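PilZ domain-containing protein (Legionella pneumophila subsp. pneumophila, PDB 4Q63) is of unknown function but has a PilZ-like beta-barrel fold and, as in relatives of this family, may bind the second messenger cyclic di-GMP. Local coordinates at residues Glu17-Ile29 with Gln42-Ile56. Sequence-based numbering, arbitrary orientation. Where two conformers were deposited one is given.
Sequences EINASLDNNSIEI and QKTDIPKEGVLKLQI. With CD (cadmium ion), chain F; EDO (1,2-ethanediol), chain I.
Leu22 wedges between Ile46 and Leu52 where strand 18-22 runs antiparallel to strand 49-56. The Leu22 and Ile46 side chains cross at about a right angle, CD1 of Leu22 lying 3.6 Å from CG2 of Ile46, while Leu22 CD2 lies 3.7 Å from Leu52 CD1. The short side chain of Ala20 makes the hollow. Leu52 carries CG opposite its amide nitrogen (chi1 178°), which sends CD1 in beside Ala20 CB; Leu54 brings its CD1 to within 3.8 Å of Ala20 CB, the two methyls approaching from directions roughly at right angles. The hairpin's second strand completes the socket: Ile27 CD1 rests 3.7 Å from Leu52 CD1, and the side chains of Ile29 and Leu54 cross at about a right angle, their CD1 atoms in contact. Further along, Ile18 and Ile56 lie side by side, and Val91 and Leu95 of helix 82-100 pack on Ile56.

The backbones hold this register through two reciprocal pairs, Asn19 with Gln55 and Ser21 with Lys53. The bond from Asn19 N to Gln55 O is almost straight at 177°, in the carbonyl plane. On the outer face Ser21 OG sits against Lys53 CB, next to an ethanediol probably left from crystallisation. At the type I' turn from Leu22 to Asn25, a water accepts from Asp23 N and donates to Val51 O. Gln42 reaches across with an extended chain, and its NE2 donates to Ser26 O (3.2 Å), pinning the loop before strand 49-56 to the hairpin.

Chemically, the seam is two-faced: aliphatic groups fill the barrel interior, polar side chains line the outside, and main-chain bonds between them fix which bump meets which hollow.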
loop_
_atom_site.group_PDB
_atom_site.type_symbol
_atom_site.label_atom_id
_atom_site.label_comp_id
_atom_site.label_asym_id
_atom_site.label_seq_id
_atom_site.Cartn_x
_atom_site.Cartn_y
_atom_site.Cartn_z
ATOM N N GLU A 17 10.455 0.563 5.122
ATOM C CA GLU A 17 10.936 0.325 3.773
ATOM C C GLU A 17 9.872 0.819 2.801
ATOM O O GLU A 17 10.123 0.938 1.606
ATOM C CB GLU A 17 11.207 -1.160 3.517
ATOM C CG GLU A 17 11.972 -1.870 4.613
ATOM C CD GLU A 17 11.038 -2.593 5.586
ATOM O OE1 GLU A 17 10.056 -1.974 6.037
ATOM O OE2 GLU A 17 11.288 -3.778 5.883
ATOM N N ILE A 18 8.684 1.101 3.320
ATOM C CA ILE A 18 7.542 1.397 2.459
ATOM C C ILE A 18 7.049 2.827 2.583
ATOM O O ILE A 18 6.653 3.275 3.650
ATOM C CB ILE A 18 6.366 0.454 2.729
ATOM C CG1 ILE A 18 6.818 -1.000 2.563
ATOM C CG2 ILE A 18 5.222 0.764 1.761
ATOM C CD1 ILE A 18 6.103 -1.970 3.448
ATOM N N ASN A 19 7.080 3.542 1.471
ATOM C CA ASN A 19 6.544 4.890 1.414
ATOM C C ASN A 19 5.454 4.933 0.364
ATOM O O ASN A 19 5.528 4.251 -0.658
ATOM C CB ASN A 19 7.651 5.883 1.056
ATOM C CG ASN A 19 8.814 5.815 2.013
ATOM O OD1 ASN A 19 9.869 5.256 1.695
ATOM N ND2 ASN A 19 8.627 6.371 3.202
ATOM N N ALA A 20 4.436 5.734 0.623
ATOM C CA ALA A 20 3.324 5.834 -0.290
ATOM C C ALA A 20 2.916 7.291 -0.414
ATOM O O ALA A 20 3.150 8.095 0.490
ATOM C CB ALA A 20 2.156 4.985 0.208
ATOM N N SER A 21 2.297 7.627 -1.535
ATOM C CA SER A 21 1.763 8.964 -1.721
ATOM C C SER A 21 0.522 8.912 -2.599
ATOM O O SER A 21 0.389 8.029 -3.440
ATOM C CB SER A 21 2.820 9.881 -2.361
ATOM O OG SER A 21 3.041 9.501 -3.699
ATOM N N LEU A 22 -0.387 9.859 -2.384
ATOM C CA LEU A 22 -1.565 10.024 -3.234
ATOM C C LEU A 22 -1.550 11.403 -3.872
ATOM O O LEU A 22 -1.523 12.404 -3.159
ATOM C CB LEU A 22 -2.832 9.912 -2.401
ATOM C CG LEU A 22 -3.249 8.556 -1.842
ATOM C CD1 LEU A 22 -4.417 8.737 -0.903
ATOM C CD2 LEU A 22 -3.640 7.644 -2.968
ATOM N N ASP A 23 -1.601 11.451 -5.200
ATOM C CA ASP A 23 -1.512 12.714 -5.938
ATOM C C ASP A 23 -0.346 13.557 -5.423
ATOM O O ASP A 23 -0.507 14.734 -5.092
ATOM C CB ASP A 23 -2.823 13.509 -5.860
ATOM C CG ASP A 23 -3.981 12.804 -6.552
ATOM O OD1 ASP A 23 -3.946 12.679 -7.798
ATOM O OD2 ASP A 23 -4.934 12.392 -5.849
ATOM N N ASN A 24 0.817 12.919 -5.331
ATOM C CA ASN A 24 2.044 13.550 -4.852
ATOM C C ASN A 24 1.970 14.070 -3.414
ATOM O O ASN A 24 2.778 14.906 -3.007
ATOM C CB ASN A 24 2.501 14.658 -5.805
ATOM C CG ASN A 24 4.007 14.744 -5.905
ATOM O OD1 ASN A 24 4.701 13.728 -5.833
ATOM N ND2 ASN A 24 4.527 15.958 -6.066
ATOM N N ASN A 25 1.001 13.568 -2.654
ATOM C CA ASN A 25 0.914 13.855 -1.223
ATOM C C ASN A 25 1.140 12.577 -0.418
ATOM O O ASN A 25 0.482 11.564 -0.651
ATOM C CB ASN A 25 -0.436 14.480 -0.879
ATOM C CG ASN A 25 -0.639 15.825 -1.551
ATOM O OD1 ASN A 25 -0.457 16.874 -0.933
ATOM N ND2 ASN A 25 -1.011 15.799 -2.827
ATOM N N SER A 26 2.082 12.622 0.518
ATOM C CA SER A 26 2.499 11.417 1.219
ATOM C C SER A 26 1.444 10.948 2.208
ATOM O O SER A 26 0.764 11.751 2.841
ATOM C CB SER A 26 3.826 11.641 1.940
ATOM O OG SER A 26 3.609 12.267 3.183
ATOM N N ILE A 27 1.314 9.635 2.339
ATOM C CA ILE A 27 0.402 9.070 3.307
ATOM C C ILE A 27 1.087 7.999 4.150
ATOM O O ILE A 27 2.001 7.314 3.690
ATOM C CB ILE A 27 -0.838 8.482 2.617
ATOM C CG1 ILE A 27 -0.422 7.493 1.535
ATOM C CG2 ILE A 27 -1.670 9.587 1.987
ATOM C CD1 ILE A 27 -1.125 6.173 1.650
ATOM N N GLU A 28 0.631 7.853 5.390
ATOM C CA GLU A 28 1.204 6.875 6.303
ATOM C C GLU A 28 0.609 5.497 6.041
ATOM O O GLU A 28 -0.603 5.304 6.170
ATOM C CB GLU A 28 0.934 7.304 7.744
ATOM C CG GLU A 28 1.813 6.644 8.776
ATOM C CD GLU A 28 1.533 7.176 10.170
ATOM O OE1 GLU A 28 2.341 6.911 11.080
ATOM O OE2 GLU A 28 0.507 7.877 10.350
ATOM N N ILE A 29 1.466 4.552 5.654
ATOM C CA ILE A 29 1.071 3.154 5.477
ATOM C C ILE A 29 1.488 2.333 6.689
ATOM O O ILE A 29 2.651 2.368 7.102
ATOM C CB ILE A 29 1.713 2.516 4.223
ATOM C CG1 ILE A 29 0.988 2.974 2.955
ATOM C CG2 ILE A 29 1.691 0.994 4.337
ATOM C CD1 ILE A 29 0.770 1.876 1.934
ATOM N N GLN A 42 -5.954 11.356 7.016
ATOM C CA GLN A 42 -5.440 12.711 7.224
ATOM C C GLN A 42 -6.533 13.765 7.067
ATOM O O GLN A 42 -7.711 13.429 6.922
ATOM C CB GLN A 42 -4.288 13.004 6.268
ATOM C CG GLN A 42 -3.045 12.203 6.564
ATOM C CD GLN A 42 -2.144 12.075 5.357
ATOM O OE1 GLN A 42 -2.596 12.179 4.215
ATOM N NE2 GLN A 42 -0.861 11.845 5.602
ATOM N N LYS A 43 -6.137 15.037 7.098
ATOM C CA LYS A 43 -7.083 16.142 6.978
ATOM C C LYS A 43 -7.817 16.064 5.647
ATOM O O LYS A 43 -9.048 16.077 5.600
ATOM C CB LYS A 43 -6.368 17.488 7.092
ATOM C CG LYS A 43 -7.306 18.662 7.309
ATOM C CD LYS A 43 -6.627 19.984 7.002
ATOM C CE LYS A 43 -5.373 20.173 7.833
ATOM N NZ LYS A 43 -4.703 21.467 7.523
ATOM N N THR A 44 -7.047 15.981 4.568
ATOM C CA THR A 44 -7.608 15.801 3.239
ATOM C C THR A 44 -8.262 14.429 3.152
ATOM O O THR A 44 -7.578 13.409 3.196
ATOM C CB THR A 44 -6.519 15.894 2.152
ATOM O OG1 THR A 44 -5.524 16.848 2.544
ATOM C CG2 THR A 44 -7.124 16.307 0.818
ATOM N N ASP A 45 -9.588 14.409 3.050
ATOM C CA ASP A 45 -10.318 13.165 2.834
ATOM C C ASP A 45 -9.938 12.590 1.473
ATOM O O ASP A 45 -10.307 13.145 0.439
ATOM C CB ASP A 45 -11.830 13.404 2.911
ATOM C CG ASP A 45 -12.390 13.188 4.309
ATOM O OD1 ASP A 45 -12.134 12.115 4.897
ATOM O OD2 ASP A 45 -13.087 14.092 4.819
ATOM N N ILE A 46 -9.195 11.486 1.480
ATOM C CA ILE A 46 -8.700 10.874 0.248
ATOM C C ILE A 46 -9.829 10.325 -0.630
ATOM O O ILE A 46 -10.867 9.903 -0.121
ATOM C CB ILE A 46 -7.686 9.752 0.550
ATOM C CG1 ILE A 46 -8.389 8.513 1.100
ATOM C CG2 ILE A 46 -6.635 10.243 1.533
ATOM C CD1 ILE A 46 -7.528 7.271 1.047
ATOM N N PRO A 47 -9.629 10.334 -1.960
ATOM C CA PRO A 47 -10.655 9.838 -2.882
ATOM C C PRO A 47 -11.034 8.394 -2.591
ATOM O O PRO A 47 -10.168 7.598 -2.228
ATOM C CB PRO A 47 -9.960 9.917 -4.246
ATOM C CG PRO A 47 -8.949 10.988 -4.087
ATOM C CD PRO A 47 -8.451 10.851 -2.680
ATOM N N LYS A 48 -12.314 8.066 -2.745
ATOM C CA LYS A 48 -12.784 6.698 -2.557
ATOM C C LYS A 48 -12.125 5.725 -3.529
ATOM O O LYS A 48 -11.971 4.557 -3.218
ATOM C CB LYS A 48 -14.311 6.625 -2.662
ATOM C CG LYS A 48 -15.000 7.228 -1.463
ATOM C CD LYS A 48 -14.486 6.571 -0.191
ATOM C CE LYS A 48 -14.974 5.135 -0.084
ATOM N NZ LYS A 48 -16.429 5.063 0.202
ATOM N N GLU A 49 -11.707 6.227 -4.686
ATOM C CA GLU A 49 -11.080 5.401 -5.722
ATOM C C GLU A 49 -10.003 6.265 -6.323
ATOM O O GLU A 49 -10.204 7.465 -6.509
ATOM C CB GLU A 49 -12.087 5.058 -6.837
ATOM C CG GLU A 49 -13.047 3.939 -6.543
ATOM C CD GLU A 49 -14.281 3.981 -7.430
ATOM O OE1 GLU A 49 -15.190 3.157 -7.206
ATOM O OE2 GLU A 49 -14.350 4.832 -8.347
ATOM N N GLY A 50 -8.854 5.672 -6.629
ATOM C CA GLY A 50 -7.793 6.431 -7.260
ATOM C C GLY A 50 -6.545 5.620 -7.552
ATOM O O GLY A 50 -6.609 4.404 -7.768
ATOM N N VAL A 51 -5.409 6.306 -7.553
ATOM C CA VAL A 51 -4.115 5.695 -7.830
ATOM C C VAL A 51 -3.199 5.976 -6.665
ATOM O O VAL A 51 -3.052 7.125 -6.257
ATOM C CB VAL A 51 -3.431 6.327 -9.073
ATOM C CG1 VAL A 51 -1.998 5.778 -9.223
ATOM C CG2 VAL A 51 -4.235 6.084 -10.331
ATOM N N LEU A 52 -2.581 4.929 -6.130
ATOM C CA LEU A 52 -1.607 5.076 -5.053
ATOM C C LEU A 52 -0.203 4.849 -5.621
ATOM O O LEU A 52 0.003 3.915 -6.403
ATOM C CB LEU A 52 -1.893 4.039 -3.980
ATOM C CG LEU A 52 -0.968 3.953 -2.766
ATOM C CD1 LEU A 52 -1.022 5.257 -1.972
ATOM C CD2 LEU A 52 -1.390 2.779 -1.875
ATOM N N LYS A 53 0.748 5.701 -5.246
ATOM C CA LYS A 53 2.126 5.507 -5.653
ATOM C C LYS A 53 2.887 4.856 -4.500
ATOM O O LYS A 53 2.891 5.367 -3.383
ATOM C CB LYS A 53 2.775 6.834 -6.045
ATOM C CG LYS A 53 4.181 6.684 -6.633
ATOM C CD LYS A 53 4.667 8.009 -7.229
ATOM C CE LYS A 53 5.932 8.505 -6.541
ATOM N NZ LYS A 53 6.389 9.816 -7.098
ATOM N N LEU A 54 3.540 3.738 -4.783
ATOM C CA LEU A 54 4.248 2.981 -3.758
ATOM C C LEU A 54 5.729 2.946 -4.049
ATOM O O LEU A 54 6.151 2.693 -5.188
ATOM C CB LEU A 54 3.713 1.555 -3.748
ATOM C CG LEU A 54 3.509 0.827 -2.433
ATOM C CD1 LEU A 54 2.550 1.603 -1.550
ATOM C CD2 LEU A 54 2.979 -0.546 -2.764
ATOM N N GLN A 55 6.529 3.218 -3.021
ATOM C CA GLN A 55 7.965 3.066 -3.122
ATOM C C GLN A 55 8.503 2.127 -2.050
ATOM O O GLN A 55 8.267 2.310 -0.836
ATOM C CB GLN A 55 8.677 4.415 -3.050
ATOM C CG GLN A 55 10.190 4.281 -3.209
ATOM C CD GLN A 55 10.866 5.604 -3.501
ATOM O OE1 GLN A 55 12.040 5.648 -3.881
ATOM N NE2 GLN A 55 10.125 6.695 -3.329
ATOM N N ILE A 56 9.213 1.103 -2.506
ATOM C CA ILE A 56 9.790 0.113 -1.607
ATOM C C ILE A 56 11.235 -0.061 -1.998
ATOM O O ILE A 56 11.534 -0.665 -3.032
ATOM C CB ILE A 56 9.075 -1.246 -1.721
ATOM C CG1 ILE A 56 7.580 -1.085 -1.430
ATOM C CG2 ILE A 56 9.744 -2.269 -0.805
ATOM C CD1 ILE A 56 6.766 -2.348 -1.621
HETATM CD CD CD F . -15.119 2.049 -9.623
HETATM C C1 EDO I . 6.213 8.805 -1.848
HETATM O O1 EDO I . 7.133 9.899 -1.953
HETATM C C2 EDO I . 6.543 7.756 -2.897
HETATM O O2 EDO I . 5.456 6.835 -2.995
HETATM O O HOH W 1 -1.095 8.967 -6.815
#